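Long-range contact in cysteine desulfurase (Thermococcus onnurineus, PDB 5B89), which probably converts L-cysteine to L-alanine with pyridoxal 5'-phosphate as cofactor, passing the sulfur on to a carrier: residues B[95-100]-B[279-284]. Sequence-based numbering, arbitrary orientation.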
ATOM      1  N   ALA B  95      16.583  14.272   1.699  1.00 12.36           N
ATOM      2  CA  ALA B  95      15.888  14.398   2.961  1.00 12.28           C
ATOM      3  C   ALA B  95      16.615  13.690   4.100  1.00 10.96           C
ATOM      4  O   ALA B  95      17.526  12.898   3.811  1.00 13.21           O
ATOM      5  CB  ALA B  95      14.520  13.754   2.805  1.00 12.82           C
ATOM      6  N   LYS B  96      16.154  13.918   5.291  1.00 12.29           N
ATOM      7  CA  LYS B  96      16.620  13.148   6.457  1.00 12.54           C
ATOM      8  C   LYS B  96      15.797  11.856   6.493  1.00 13.34           C
ATOM      9  O   LYS B  96      14.616  11.819   6.058  1.00 12.02           O
ATOM     10  CB  LYS B  96      16.405  13.887   7.743  1.00 14.82           C
ATOM     11  CG  LYS B  96      17.167  15.268   7.816  1.00 18.40           C
ATOM     12  CD  LYS B  96      16.893  15.924   9.172  1.00 22.19           C
ATOM     13  CE  LYS B  96      17.621  17.277   9.357  1.00 29.24           C
ATOM     14  NZ  LYS B  96      17.510  17.674  10.791  1.00 34.40           N
ATOM     15  N   PHE B  97      16.390  10.840   7.103  1.00 12.49           N
ATOM     16  CA  PHE B  97      15.680   9.538   7.353  1.00 11.80           C
ATOM     17  C   PHE B  97      14.324   9.742   7.895  1.00 12.41           C
ATOM     18  O   PHE B  97      13.340   9.123   7.376  1.00 13.04           O
ATOM     19  CB  PHE B  97      16.546   8.799   8.397  1.00 13.13           C
ATOM     20  CG  PHE B  97      16.010   7.414   8.770  1.00 13.24           C
ATOM     21  CD1 PHE B  97      16.368   6.316   8.019  1.00 13.46           C
ATOM     22  CD2 PHE B  97      15.213   7.240   9.871  1.00 14.88           C
ATOM     23  CE1 PHE B  97      15.898   5.051   8.417  1.00 14.74           C
ATOM     24  CE2 PHE B  97      14.716   5.969  10.216  1.00 15.70           C
ATOM     25  CZ  PHE B  97      15.113   4.924   9.485  1.00 14.40           C
ATOM     26  N   GLU B  98      14.121  10.518   8.944  1.00 12.32           N
ATOM     27  CA  GLU B  98      12.870  10.615   9.601  1.00 13.10           C
ATOM     28  C   GLU B  98      11.723  11.350   8.872  1.00 11.79           C
ATOM     29  O   GLU B  98      10.612  11.341   9.316  1.00 12.45           O
ATOM     30  CB  GLU B  98      13.024  11.234  10.990  1.00 16.03           C
ATOM     31  CG  GLU B  98      13.621  12.584  11.034  1.00 19.98           C
ATOM     32  CD  GLU B  98      15.131  12.491  11.254  1.00 20.96           C
ATOM     33  OE1 GLU B  98      15.919  11.652  10.723  1.00 18.45           O
ATOM     34  OE2 GLU B  98      15.518  13.536  11.950  1.00 30.52           O
ATOM     35  N   GLU B  99      12.143  11.981   7.778  1.00 10.91           N
ATOM     36  CA  GLU B  99      11.182  12.744   6.981  1.00 10.94           C
ATOM     37  C   GLU B  99      10.525  11.878   5.871  1.00 12.49           C
ATOM     38  O   GLU B  99       9.692  12.431   5.125  1.00 11.78           O
ATOM     39  CB  GLU B  99      11.858  13.930   6.308  1.00 12.04           C
ATOM     40  CG  GLU B  99      12.349  14.986   7.322  1.00 12.29           C
ATOM     41  CD  GLU B  99      13.270  16.078   6.749  1.00 11.28           C
ATOM     42  OE1 GLU B  99      13.015  17.313   7.159  1.00 13.32           O
ATOM     43  OE2 GLU B  99      14.127  15.782   5.894  1.00 11.86           O
ATOM     44  N   ILE B 100      10.941  10.620   5.765  1.00 10.33           N
ATOM     45  CA  ILE B 100      10.402   9.698   4.724  1.00 10.13           C
ATOM     46  C   ILE B 100       9.339   8.783   5.267  1.00 10.28           C
ATOM     47  O   ILE B 100       9.634   8.064   6.251  1.00 11.41           O
ATOM     48  CB  ILE B 100      11.495   8.906   4.062  1.00 10.01           C
ATOM     49  CG1 ILE B 100      12.591   9.790   3.394  1.00 10.82           C
ATOM     50  CG2 ILE B 100      10.959   7.851   3.121  1.00 10.34           C
ATOM     51  CD1 ILE B 100      11.987  10.662   2.339  1.00 11.54           C
ATOM     52  N   GLU B 279       7.253   8.821  17.707  1.00 15.94           N
ATOM     53  CA  GLU B 279       7.919   9.854  16.882  1.00 17.66           C
ATOM     54  C   GLU B 279       7.928   9.465  15.399  1.00 15.11           C
ATOM     55  O   GLU B 279       7.865   8.276  15.020  1.00 14.83           O
ATOM     56  CB  GLU B 279       9.346  10.088  17.365  1.00 22.31           C
ATOM     57  CG  GLU B 279       9.510  10.519  18.850  1.00 28.99           C
ATOM     58  CD  GLU B 279       8.641  11.715  19.256  1.00 44.02           C
ATOM     59  OE1 GLU B 279       8.901  12.849  18.787  1.00 55.80           O
ATOM     60  OE2 GLU B 279       7.666  11.514  20.043  1.00 50.68           O
ATOM     61  N   PRO B 280       8.141  10.433  14.503  1.00 15.00           N
ATOM     62  CA  PRO B 280       8.384  10.124  13.062  1.00 15.27           C
ATOM     63  C   PRO B 280       9.605   9.317  12.840  1.00 14.01           C
ATOM     64  O   PRO B 280      10.602   9.427  13.592  1.00 15.72           O
ATOM     65  CB  PRO B 280       8.537  11.537  12.476  1.00 16.03           C
ATOM     66  CG  PRO B 280       7.778  12.408  13.375  1.00 17.50           C
ATOM     67  CD  PRO B 280       8.126  11.906  14.697  1.00 17.05           C
ATOM     68  N   PRO B 281       9.669   8.482  11.782  1.00 14.13           N
ATOM     69  CA  PRO B 281       8.599   8.359  10.776  1.00 14.49           C
ATOM     70  C   PRO B 281       7.527   7.317  11.148  1.00 15.52           C
ATOM     71  O   PRO B 281       6.460   7.317  10.539  1.00 15.61           O
ATOM     72  CB  PRO B 281       9.353   7.834   9.590  1.00 16.27           C
ATOM     73  CG  PRO B 281      10.507   7.074  10.146  1.00 15.16           C
ATOM     74  CD  PRO B 281      10.885   7.756  11.426  1.00 13.93           C
ATOM     75  N   GLU B 282       7.755   6.495  12.166  1.00 13.44           N
ATOM     76  CA  GLU B 282       6.777   5.443  12.556  1.00 15.09           C
ATOM     77  C   GLU B 282       5.483   6.012  12.982  1.00 14.19           C
ATOM     78  O   GLU B 282       4.425   5.316  12.829  1.00 14.55           O
ATOM     79  CB  GLU B 282       7.361   4.593  13.684  1.00 17.96           C
ATOM     80  CG  GLU B 282       8.489   3.712  13.261  1.00 23.51           C
ATOM     81  CD  GLU B 282       9.857   4.431  13.166  1.00 31.69           C
ATOM     82  OE1 GLU B 282       9.979   5.611  13.631  1.00 28.56           O
ATOM     83  OE2 GLU B 282      10.821   3.801  12.646  1.00 51.98           O
ATOM     84  N   ARG B 283       5.378   7.269  13.477  1.00 13.45           N
ATOM     85  CA  ARG B 283       4.145   7.921  13.814  1.00 15.16           C
ATOM     86  C   ARG B 283       3.139   7.873  12.655  1.00 13.38           C
ATOM     87  O   ARG B 283       1.946   7.952  12.875  1.00 14.68           O
ATOM     88  CB  ARG B 283       4.416   9.422  14.188  1.00 17.18           C
ATOM     89  CG  ARG B 283       3.236  10.212  14.610  1.00 18.05           C
ATOM     90  CD  ARG B 283       3.516  11.712  14.874  1.00 22.66           C
ATOM     91  NE  ARG B 283       4.410  11.847  15.970  1.00 25.47           N
ATOM     92  CZ  ARG B 283       4.932  13.040  16.319  1.00 29.62           C
ATOM     93  NH1 ARG B 283       4.665  14.121  15.579  1.00 30.76           N
ATOM     94  NH2 ARG B 283       5.734  13.137  17.374  1.00 28.95           N
ATOM     95  N   PHE B 284       3.678   7.862  11.426  1.00 13.20           N
ATOM     96  CA  PHE B 284       2.857   7.996  10.204  1.00 14.53           C
ATOM     97  C   PHE B 284       2.557   6.684   9.519  1.00 15.85           C
ATOM     98  O   PHE B 284       1.810   6.726   8.516  1.00 17.68           O
ATOM     99  CB  PHE B 284       3.560   9.032   9.292  1.00 15.35           C
ATOM    100  CG  PHE B 284       3.755  10.362   9.955  1.00 16.71           C
ATOM    101  CD1 PHE B 284       2.707  11.036  10.418  1.00 19.29           C
ATOM    102  CD2 PHE B 284       4.988  10.904  10.106  1.00 15.62           C
ATOM    103  CE1 PHE B 284       2.884  12.258  11.064  1.00 21.00           C
ATOM    104  CE2 PHE B 284       5.162  12.178  10.702  1.00 17.41           C
ATOM    105  CZ  PHE B 284       4.106  12.811  11.196  1.00 19.22           C
TER
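Glu-98 and Pro-281 bring two short 3-10 turns together, their CA atoms 5.0 Å apart. One turn, 97-99, joins helix 73-93 to strand 100-103, outermost in the seven-stranded sheet of this chain; the other, 282-284, follows the hairpin of strands 267-271 and 274-277. Each is closed by its own backbone bonds, Ile-100 N to Phe-97 O and Phe-284 N to Pro-281 O among them. A cis peptide between Pro-280 and Pro-281 bends segment 279-284 just before its 3-10 turn, and the CB atoms of both prolines point toward segment 95-100.

Pro-281 does most of the touching. Its CB rests on two carbonyl oxygens, 3.4 Å from Ile-100 O and 3.7 Å from Glu-98 O, while its CD packs against the Glu-98 backbone, 3.9 Å from the CA. Pro-280 CB approaches the same Glu-98 O at 3.8 Å. Of the Glu-98 side chain it is CB that takes part, 4.1 Å from Pro-281 CD; a bend at chi2 (-94°) turns the carboxylate from the prolines. Phe-97, with CG anti to the backbone N (chi1 -179°), brings CE2 obliquely to 4.4 Å from Pro-281 CG.

Behind this surface, Lys-96 N donates to Glu-99 OE2 on its anti side, nearly straight at 171°, and Glu-99 OE1 accepts from Glu-251 N. Arg-86 of helix 73-93 hydrogen-bonds to Ile-100 O and also touches Pro-281.

The join therefore exemplifies proline CH groups packed on carbonyl oxygens: polar bonds shape each turn from within, whereas van der Waals contact unites the two, in a loop that runs on to the cofactor-binding Thr-288.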